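PDB 3M33: methyltransferase domain-containing protein from Deinococcus radiodurans, which is of unknown function but has a class I methyltransferase-like domain and may therefore transfer methyl groups. Local coordinates for residues A[27-30]-A[31-35]; A[172-175]-A[176-180]; A[180-183]-A[184-188]; A[190-193]-A[194-197]. One frame throughout, in Å; residues are numbered along the deposited sequence.

How the contacts relate
All four contacts are local and follow one another along the chain, on the part of the fold carrying edge strand 28-29 and helices 176-186 and 192-198. Contact 1 meets contact 2 where the neighbouring strands 28-29 and 160-173 run side by side, Val28 O lying 3.1 Å from His172 N; their centres are about 15 Å apart. Contacts 2 and 3 share Gln180 and cover the start and end of helix 176-186. Contact 4 opens the next helix, its centre about 10 Å from that of contact 2, with Trp195 CH2 3.2 Å from Thr175 C. A sulfate sits at contact 1, and a glycerol and another sulfate near contact 3, all probably from the crystallisation liquor.

Contact 1: residues A[27-30]-A[31-35]; sequences RVLS and GPDPE. With SO4 (sulfate ion), chain I.
Leu29 and Asp33 meet where the short edge strand 28-29 of the mixed sheet gives way to the loop before helix 36-45. The Leu29 methyl CD1 lies 3.7 Å from Asp33 CA, the two side chains crossing obliquely, while the other methyl, CD2, faces the ring of Pro34 with 4.2 Å to its CD. CD2 also borders a sulfate ion, probably from the crystallisation liquor, and is 3.5 Å from its O3. The anion is gripped from the strand side by Arg27, whose NE gives a nearly straight bond to sulfate O2 (2.9 Å, 167°) in the plane of the guanidinium and a weak, bent one to O4. A second weak bond reaches O2 from Arg27 NH2. CG of Arg27 stands between the backbone N and the carbonyl carbon (chi1 60°) and the chain bends at chi2, which brings NE over to the anion, while NH1 is tied back to the carbonyl oxygen of Trp25. Behind this layer, Ser30 bonds through its backbone to Leu170 and Pro34 rests on Val167 and Val169, both on strand 160-173. Glu35 forms salt bridges with Arg118 and Arg119 at the end of strand 112-118 and with Arg210 of strand 204-216. The turn itself is capped by Asp33: its OD2 uses the anti lone pair to accept from Glu35 N at 2.6 Å.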
loop_
_atom_site.group_PDB
_atom_site.type_symbol
_atom_site.label_atom_id
_atom_site.label_comp_id
_atom_site.label_asym_id
_atom_site.label_seq_id
_atom_site.Cartn_x
_atom_site.Cartn_y
_atom_site.Cartn_z
ATOM N N ARG A 27 9.664 8.517 12.878
ATOM C CA ARG A 27 8.683 8.112 13.884
ATOM C C ARG A 27 9.146 6.846 14.580
ATOM O O ARG A 27 9.799 6.006 13.961
ATOM C CB ARG A 27 7.331 7.856 13.219
ATOM C CG ARG A 27 7.386 6.745 12.151
ATOM C CD ARG A 27 6.776 7.189 10.834
ATOM N NE ARG A 27 6.777 6.108 9.859
ATOM C CZ ARG A 27 7.726 5.914 8.945
ATOM N NH1 ARG A 27 8.757 6.754 8.854
ATOM N NH2 ARG A 27 7.634 4.882 8.106
ATOM N N VAL A 28 8.818 6.721 15.866
ATOM C CA VAL A 28 9.059 5.498 16.629
ATOM C C VAL A 28 7.713 4.910 17.081
ATOM O O VAL A 28 6.894 5.603 17.689
ATOM C CB VAL A 28 9.901 5.771 17.894
ATOM C CG1 VAL A 28 10.037 4.494 18.741
ATOM C CG2 VAL A 28 11.268 6.334 17.537
ATOM N N LEU A 29 7.482 3.638 16.787
ATOM C CA LEU A 29 6.251 2.972 17.208
ATOM C C LEU A 29 6.345 2.585 18.680
ATOM O O LEU A 29 7.352 2.018 19.104
ATOM C CB LEU A 29 6.020 1.708 16.360
ATOM C CG LEU A 29 5.826 1.939 14.861
ATOM C CD1 LEU A 29 6.010 0.639 14.074
ATOM C CD2 LEU A 29 4.470 2.542 14.603
ATOM N N SER A 30 5.303 2.878 19.460
ATOM C CA SER A 30 5.238 2.386 20.836
ATOM C C SER A 30 4.621 0.997 20.902
ATOM O O SER A 30 4.687 0.340 21.923
ATOM C CB SER A 30 4.427 3.324 21.726
ATOM O OG SER A 30 5.213 4.397 22.193
ATOM N N GLY A 31 3.997 0.554 19.820
ATOM C CA GLY A 31 3.449 -0.799 19.773
ATOM C C GLY A 31 3.762 -1.480 18.439
ATOM O O GLY A 31 4.497 -0.928 17.639
ATOM N N PRO A 32 3.210 -2.684 18.207
ATOM C CA PRO A 32 3.473 -3.490 17.005
ATOM C C PRO A 32 3.150 -2.729 15.715
ATOM O O PRO A 32 2.147 -2.016 15.664
ATOM C CB PRO A 32 2.502 -4.669 17.140
ATOM C CG PRO A 32 2.112 -4.705 18.580
ATOM C CD PRO A 32 2.264 -3.331 19.135
ATOM N N ASP A 33 3.977 -2.904 14.689
ATOM C CA ASP A 33 3.755 -2.261 13.392
ATOM C C ASP A 33 2.348 -2.568 12.953
ATOM O O ASP A 33 1.960 -3.719 12.950
ATOM C CB ASP A 33 4.736 -2.813 12.354
ATOM C CG ASP A 33 4.622 -2.105 10.990
ATOM O OD1 ASP A 33 5.663 -1.660 10.461
ATOM O OD2 ASP A 33 3.504 -1.968 10.453
ATOM N N PRO A 34 1.571 -1.542 12.574
ATOM C CA PRO A 34 0.163 -1.788 12.246
ATOM C C PRO A 34 -0.050 -2.479 10.900
ATOM O O PRO A 34 -1.203 -2.732 10.549
ATOM C CB PRO A 34 -0.443 -0.375 12.229
ATOM C CG PRO A 34 0.693 0.501 11.859
ATOM C CD PRO A 34 1.913 -0.115 12.501
ATOM N N GLU A 35 1.015 -2.788 10.161
ATOM C CA GLU A 35 0.854 -3.564 8.924
ATOM C C GLU A 35 1.268 -5.024 9.066
ATOM O O GLU A 35 1.234 -5.767 8.097
ATOM C CB GLU A 35 1.574 -2.892 7.748
ATOM C CG GLU A 35 0.875 -1.608 7.284
ATOM C CD GLU A 35 1.624 -0.873 6.185
ATOM O OE1 GLU A 35 2.326 -1.539 5.402
ATOM O OE2 GLU A 35 1.501 0.373 6.098
HETATM S S SO4 I . 4.971 3.247 10.349
HETATM O O1 SO4 I . 5.411 2.102 9.550
HETATM O O2 SO4 I . 4.560 4.355 9.490
HETATM O O3 SO4 I . 3.849 2.838 11.187
HETATM O O4 SO4 I . 6.075 3.706 11.183
#

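Contact 2: residues A[172-175]-A[176-180]; sequences HAPT and WEDWQ
From Ala173, the last residue of the long strand 160-173, the chain turns through Pro174 and Thr175 into helix 176-186, with Thr175 at the N-cap. The first helical turn closes through a bond from Trp179 N to Thr175 O (2.9 Å, 158°), the donor lying nearly in line with the carbonyl. The Thr175 side chain completes the cap: OG1 sits between its own backbone N and carbonyl carbon (chi1 70°), which turns it inward to receive a weak bond from Asp178 N at 3.3 Å. The same hydroxyl donates to Asp178 OD2 at 2.7 Å, approaching from above the carboxylate plane, 53° out of it. Asp178 OD2 also lies beside the Pro174 ring, 3.7 Å from CD, and the two side chains cross at about a right angle. Its other oxygen, OD1, accepts from the backbone N of Ala26, thereby joining the helix start to the chain just ahead of strand 28-29. With an alanine in place of Asp178, both carboxylate oxygens go, which is likely to leave the Thr175 hydroxyl and Ala26 N without their acceptors and the hydroxyl freer to turn. On the other flank Trp179 packs against Met204 and Tyr206 of strand 204-216, and Trp176 makes a cation-pi contact with Arg192. Ala173 meets the Trp179 ring at its edge, near the ring plane, with CB 4.0 Å from CE3.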
loop_
_atom_site.group_PDB
_atom_site.type_symbol
_atom_site.label_atom_id
_atom_site.label_comp_id
_atom_site.label_asym_id
_atom_site.label_seq_id
_atom_site.Cartn_x
_atom_site.Cartn_y
_atom_site.Cartn_z
ATOM N N HIS A 172 5.386 8.237 18.078
ATOM C CA HIS A 172 5.847 9.604 18.352
ATOM C C HIS A 172 6.681 10.135 17.198
ATOM O O HIS A 172 7.498 9.405 16.623
ATOM C CB HIS A 172 6.697 9.662 19.620
ATOM C CG HIS A 172 5.981 9.200 20.847
ATOM N ND1 HIS A 172 5.406 10.074 21.747
ATOM C CD2 HIS A 172 5.746 7.956 21.325
ATOM C CE1 HIS A 172 4.846 9.386 22.724
ATOM N NE2 HIS A 172 5.040 8.100 22.493
ATOM N N ALA A 173 6.461 11.400 16.854
ATOM C CA ALA A 173 7.384 12.132 15.989
ATOM C C ALA A 173 8.449 12.726 16.913
ATOM O O ALA A 173 8.132 13.534 17.795
ATOM C CB ALA A 173 6.660 13.218 15.242
ATOM N N PRO A 174 9.715 12.314 16.730
ATOM C CA PRO A 174 10.736 12.612 17.751
ATOM C C PRO A 174 11.108 14.088 17.840
ATOM O O PRO A 174 11.553 14.516 18.895
ATOM C CB PRO A 174 11.957 11.779 17.312
ATOM C CG PRO A 174 11.420 10.785 16.309
ATOM C CD PRO A 174 10.228 11.451 15.657
ATOM N N THR A 175 10.924 14.854 16.769
ATOM C CA THR A 175 11.288 16.272 16.802
ATOM C C THR A 175 10.256 17.178 16.139
ATOM O O THR A 175 9.407 16.724 15.356
ATOM C CB THR A 175 12.626 16.523 16.102
ATOM O OG1 THR A 175 12.451 16.339 14.698
ATOM C CG2 THR A 175 13.697 15.553 16.614
ATOM N N TRP A 176 10.349 18.468 16.461
ATOM C CA TRP A 176 9.485 19.486 15.882
ATOM C C TRP A 176 9.492 19.407 14.362
ATOM O O TRP A 176 8.440 19.484 13.721
ATOM C CB TRP A 176 9.928 20.887 16.347
ATOM C CG TRP A 176 9.373 22.012 15.518
ATOM C CD1 TRP A 176 10.083 22.886 14.746
ATOM C CD2 TRP A 176 7.992 22.388 15.377
ATOM N NE1 TRP A 176 9.233 23.784 14.140
ATOM C CE2 TRP A 176 7.946 23.499 14.514
ATOM C CE3 TRP A 176 6.794 21.895 15.901
ATOM C CZ2 TRP A 176 6.747 24.117 14.156
ATOM C CZ3 TRP A 176 5.607 22.512 15.551
ATOM C CH2 TRP A 176 5.591 23.608 14.685
ATOM N N GLU A 177 10.675 19.245 13.778
ATOM C CA GLU A 177 10.780 19.135 12.323
ATOM C C GLU A 177 9.944 17.967 11.807
ATOM O O GLU A 177 9.257 18.071 10.781
ATOM C CB GLU A 177 12.237 18.957 11.892
ATOM C CG GLU A 177 13.080 20.208 12.039
ATOM C CD GLU A 177 13.303 20.593 13.489
ATOM O OE1 GLU A 177 13.485 19.688 14.336
ATOM O OE2 GLU A 177 13.294 21.805 13.777
ATOM N N ASP A 178 10.012 16.847 12.520
ATOM C CA ASP A 178 9.245 15.673 12.138
ATOM C C ASP A 178 7.743 15.921 12.290
ATOM O O ASP A 178 6.948 15.510 11.442
ATOM C CB ASP A 178 9.680 14.470 12.971
ATOM C CG ASP A 178 11.076 14.008 12.621
ATOM O OD1 ASP A 178 11.309 13.699 11.432
ATOM O OD2 ASP A 178 11.933 13.958 13.530
ATOM N N TRP A 179 7.359 16.605 13.366
ATOM C CA TRP A 179 5.957 16.939 13.580
ATOM C C TRP A 179 5.432 17.807 12.453
ATOM O O TRP A 179 4.316 17.595 11.970
ATOM C CB TRP A 179 5.758 17.647 14.919
ATOM C CG TRP A 179 4.311 17.834 15.263
ATOM C CD1 TRP A 179 3.667 19.017 15.475
ATOM C CD2 TRP A 179 3.324 16.807 15.415
ATOM N NE1 TRP A 179 2.346 18.790 15.766
ATOM C CE2 TRP A 179 2.108 17.442 15.734
ATOM C CE3 TRP A 179 3.352 15.408 15.323
ATOM C CZ2 TRP A 179 0.929 16.730 15.961
ATOM C CZ3 TRP A 179 2.182 14.702 15.548
ATOM C CH2 TRP A 179 0.987 15.362 15.867
ATOM N N GLN A 180 6.250 18.780 12.043
ATOM C CA GLN A 180 5.926 19.703 10.949
ATOM C C GLN A 180 5.726 18.965 9.651
ATOM O O GLN A 180 4.786 19.243 8.910
ATOM C CB GLN A 180 7.078 20.676 10.684
ATOM C CG GLN A 180 7.287 21.775 11.682
ATOM C CD GLN A 180 8.288 22.793 11.169
ATOM O OE1 GLN A 180 8.394 23.894 11.699
ATOM N NE2 GLN A 180 9.018 22.431 10.118
#

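Contact 3: residues A[180-183]-A[184-188]; sequences QMRG and EFMGK
Gln180 O accepts from Glu184 N (3.0 Å, 148°), in the i to i+4 pattern of the last turns of helix 176-186. Its oxygen also lies beside the extended Glu184 chain, 3.4 Å from CG. Selenomethionine Met181 continues the pattern with a straighter bond from Phe185 N to Met181 O (3.1 Å, 167°). Arg182 brings the main side-chain contact. It runs extended from CG to NE, and over one face of its guanidinium lies the selenomethionine Met186, which bends at chi2 and chi3 to fold back along the helix. Methyl CE stands 3.5 Å from CZ, and SE sits above the rim of the same face. A serine at Arg182 would probably leave the Met186 methyl without the flat group it covers, setting that flexible chain free to turn. Gly183 follows: Lys188 N bonds weakly to Gly183 O at 2.9 Å and Gly187 N bonds to Glu184 O at 3.1 Å, and with the positive phi of Gly187 (75°) these make the Schellman motif that ends the helix. A CB on Gly183 would clash with Lys188 O, consistent with glycine at this position. Outward from the helix, Met181 and Phe185 lean on Pro24 in the loop between helix 9-18 and strand 28-29, where Phe185 also meets the Trp25 ring edge-to-face and Arg182 touches Trp25.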
loop_
_atom_site.group_PDB
_atom_site.type_symbol
_atom_site.label_atom_id
_atom_site.label_comp_id
_atom_site.label_asym_id
_atom_site.label_seq_id
_atom_site.Cartn_x
_atom_site.Cartn_y
_atom_site.Cartn_z
ATOM N N GLN A 180 6.250 18.780 12.043
ATOM C CA GLN A 180 5.926 19.703 10.949
ATOM C C GLN A 180 5.726 18.965 9.651
ATOM O O GLN A 180 4.786 19.243 8.910
ATOM C CB GLN A 180 7.078 20.676 10.684
ATOM C CG GLN A 180 7.287 21.775 11.682
ATOM C CD GLN A 180 8.288 22.793 11.169
ATOM O OE1 GLN A 180 8.394 23.894 11.699
ATOM N NE2 GLN A 180 9.018 22.431 10.118
HETATM N N MSE A 181 6.664 18.067 9.353
HETATM C CA MSE A 181 6.614 17.291 8.126
HETATM C C MSE A 181 5.353 16.427 8.067
HETATM O O MSE A 181 4.729 16.310 7.019
HETATM C CB MSE A 181 7.866 16.430 7.987
HETATM C CG MSE A 181 8.005 15.778 6.629
HETATM SE SE MSE A 181 9.640 14.743 6.522
HETATM C CE MSE A 181 10.866 16.034 7.346
ATOM N N ARG A 182 4.969 15.831 9.194
ATOM C CA ARG A 182 3.703 15.103 9.257
ATOM C C ARG A 182 2.519 16.022 8.965
ATOM O O ARG A 182 1.603 15.654 8.228
ATOM C CB ARG A 182 3.509 14.444 10.622
ATOM C CG ARG A 182 2.114 13.854 10.804
ATOM C CD ARG A 182 1.985 13.120 12.136
ATOM N NE ARG A 182 0.671 12.497 12.289
ATOM C CZ ARG A 182 -0.408 13.137 12.728
ATOM N NH1 ARG A 182 -0.340 14.424 13.052
ATOM N NH2 ARG A 182 -1.559 12.496 12.848
ATOM N N GLY A 183 2.555 17.222 9.541
ATOM C CA GLY A 183 1.521 18.220 9.336
ATOM C C GLY A 183 1.315 18.522 7.858
ATOM O O GLY A 183 0.180 18.653 7.383
ATOM N N GLU A 184 2.415 18.620 7.126
ATOM C CA GLU A 184 2.349 18.903 5.692
ATOM C C GLU A 184 1.757 17.728 4.936
ATOM O O GLU A 184 0.890 17.913 4.088
ATOM C CB GLU A 184 3.734 19.239 5.147
ATOM C CG GLU A 184 4.323 20.472 5.811
ATOM C CD GLU A 184 5.744 20.769 5.384
ATOM O OE1 GLU A 184 6.153 20.293 4.303
ATOM O OE2 GLU A 184 6.445 21.489 6.131
ATOM N N PHE A 185 2.228 16.521 5.247
ATOM C CA PHE A 185 1.726 15.306 4.598
ATOM C C PHE A 185 0.232 15.133 4.857
ATOM O O PHE A 185 -0.503 14.618 4.022
ATOM C CB PHE A 185 2.488 14.076 5.111
ATOM C CG PHE A 185 1.937 12.767 4.614
ATOM C CD1 PHE A 185 2.512 12.131 3.522
ATOM C CD2 PHE A 185 0.840 12.178 5.241
ATOM C CE1 PHE A 185 2.010 10.926 3.051
ATOM C CE2 PHE A 185 0.321 10.970 4.786
ATOM C CZ PHE A 185 0.909 10.339 3.685
HETATM N N MSE A 186 -0.208 15.565 6.029
HETATM C CA MSE A 186 -1.602 15.433 6.430
HETATM C C MSE A 186 -2.484 16.599 5.984
HETATM O O MSE A 186 -3.714 16.505 6.012
HETATM C CB MSE A 186 -1.660 15.294 7.943
HETATM C CG MSE A 186 -0.784 14.148 8.428
HETATM SE SE MSE A 186 -1.796 12.500 8.492
HETATM C CE MSE A 186 -2.760 13.067 10.095
ATOM N N GLY A 187 -1.860 17.705 5.585
ATOM C CA GLY A 187 -2.610 18.889 5.198
ATOM C C GLY A 187 -3.172 19.616 6.405
ATOM O O GLY A 187 -4.085 20.433 6.278
ATOM N N LYS A 188 -2.649 19.296 7.584
ATOM C CA LYS A 188 -2.978 20.038 8.801
ATOM C C LYS A 188 -1.696 20.682 9.303
ATOM O O LYS A 188 -0.798 19.987 9.789
ATOM C CB LYS A 188 -3.536 19.127 9.906
ATOM C CG LYS A 188 -4.441 17.982 9.458
ATOM C CD LYS A 188 -5.844 18.442 9.053
ATOM C CE LYS A 188 -6.736 17.237 8.722
ATOM N NZ LYS A 188 -7.989 17.606 7.990
#

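Contact 4: residues A[190-193]-A[194-197]; sequences ARRA and DWDA
Arg192 and Asp196 form the close side of this contact, one turn apart at the start of helix 192-198. Arg192 NH2 donates to Asp196 OD1 in a salt bridge of 3.0 Å (162°), reaching it on the syn side, 24° out of the carboxylate plane, while OD1 itself lies in the plane of the guanidinium at its edge. The two planes are turned 59° apart. The fit depends on the bends of Arg192 at chi2 and chi3, which curl the chain back so that CG and CD also pass along the carboxylate, with CD 3.3 Å from OD1. NH2 further approaches Trp195 CD1 at 3.4 Å, oblique to the indole, and the same helical turn is tightened by a short bond from Asp196 N to Arg192 O (2.7 Å). The other side is looser. The charges of Arg191, at the N-cap, and Asp194 meet in a long salt bridge, NE to OD2 at 3.8 Å, and the carbonyl O of Arg191 receives weak bonds from Asp194 N and Trp195 N. A water joins this pair, accepting from Arg191 N and donating to Asp194 OD2 at 3.0 Å. Beneath, Trp195 packs on Trp179 of helix 176-186. Asp194, in the first turn, would probably interact favourably with the helix dipole; Asp196 probably balances the charge of Arg192 directly, and Asp194 that of Arg191 more weakly.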
loop_
_atom_site.group_PDB
_atom_site.type_symbol
_atom_site.label_atom_id
_atom_site.label_comp_id
_atom_site.label_asym_id
_atom_site.label_seq_id
_atom_site.Cartn_x
_atom_site.Cartn_y
_atom_site.Cartn_z
ATOM N N ALA A 190 1.188 22.117 11.299
ATOM C CA ALA A 190 1.665 21.931 12.662
ATOM C C ALA A 190 1.885 23.290 13.326
ATOM O O ALA A 190 2.375 24.227 12.695
ATOM C CB ALA A 190 2.939 21.150 12.659
ATOM N N ARG A 191 1.535 23.393 14.602
ATOM C CA ARG A 191 1.722 24.644 15.320
ATOM C C ARG A 191 2.612 24.468 16.541
ATOM O O ARG A 191 2.390 23.579 17.360
ATOM C CB ARG A 191 0.371 25.244 15.711
ATOM C CG ARG A 191 -0.740 24.221 15.849
ATOM C CD ARG A 191 -1.999 24.724 15.169
ATOM N NE ARG A 191 -3.135 24.765 16.082
ATOM C CZ ARG A 191 -4.325 25.265 15.768
ATOM N NH1 ARG A 191 -4.534 25.773 14.560
ATOM N NH2 ARG A 191 -5.305 25.262 16.662
ATOM N N ARG A 192 3.622 25.324 16.649
ATOM C CA ARG A 192 4.579 25.260 17.748
ATOM C C ARG A 192 3.895 25.195 19.116
ATOM O O ARG A 192 4.412 24.576 20.043
ATOM C CB ARG A 192 5.559 26.436 17.675
ATOM C CG ARG A 192 6.602 26.434 18.779
ATOM C CD ARG A 192 7.267 25.068 18.927
ATOM N NE ARG A 192 8.508 24.937 18.161
ATOM C CZ ARG A 192 9.664 24.537 18.685
ATOM N NH1 ARG A 192 10.746 24.436 17.922
ATOM N NH2 ARG A 192 9.739 24.236 19.975
ATOM N N ALA A 193 2.726 25.814 19.228
ATOM C CA ALA A 193 1.960 25.794 20.470
ATOM C C ALA A 193 1.671 24.376 20.934
ATOM O O ALA A 193 1.934 24.028 22.081
ATOM C CB ALA A 193 0.664 26.561 20.302
ATOM N N ASP A 194 1.117 23.561 20.044
ATOM C CA ASP A 194 0.805 22.172 20.373
ATOM C C ASP A 194 2.061 21.382 20.739
ATOM O O ASP A 194 2.033 20.532 21.632
ATOM C CB ASP A 194 0.082 21.486 19.208
ATOM C CG ASP A 194 -1.247 22.130 18.885
ATOM O OD1 ASP A 194 -1.627 23.096 19.581
ATOM O OD2 ASP A 194 -1.912 21.671 17.932
ATOM N N TRP A 195 3.156 21.653 20.036
ATOM C CA TRP A 195 4.416 20.991 20.329
ATOM C C TRP A 195 4.881 21.410 21.715
ATOM O O TRP A 195 5.116 20.560 22.580
ATOM C CB TRP A 195 5.485 21.334 19.286
ATOM C CG TRP A 195 6.831 20.783 19.643
ATOM C CD1 TRP A 195 7.802 21.417 20.354
ATOM C CD2 TRP A 195 7.346 19.473 19.337
ATOM N NE1 TRP A 195 8.894 20.595 20.503
ATOM C CE2 TRP A 195 8.640 19.396 19.890
ATOM C CE3 TRP A 195 6.844 18.367 18.644
ATOM C CZ2 TRP A 195 9.438 18.255 19.774
ATOM C CZ3 TRP A 195 7.639 17.235 18.530
ATOM C CH2 TRP A 195 8.920 17.187 19.097
ATOM N N ASP A 196 4.988 22.725 21.920
ATOM C CA ASP A 196 5.488 23.302 23.174
ATOM C C ASP A 196 4.700 22.861 24.401
ATOM O O ASP A 196 5.234 22.838 25.506
ATOM C CB ASP A 196 5.515 24.829 23.102
ATOM C CG ASP A 196 6.754 25.359 22.392
ATOM O OD1 ASP A 196 7.705 24.572 22.185
ATOM O OD2 ASP A 196 6.780 26.568 22.050
ATOM N N ALA A 197 3.440 22.495 24.205
ATOM C CA ALA A 197 2.575 22.153 25.323
ATOM C C ALA A 197 2.315 20.662 25.475
ATOM O O ALA A 197 1.903 20.214 26.544
ATOM C CB ALA A 197 1.260 22.897 25.203
HETATM O O HOH W 1 0.035 20.812 15.767
#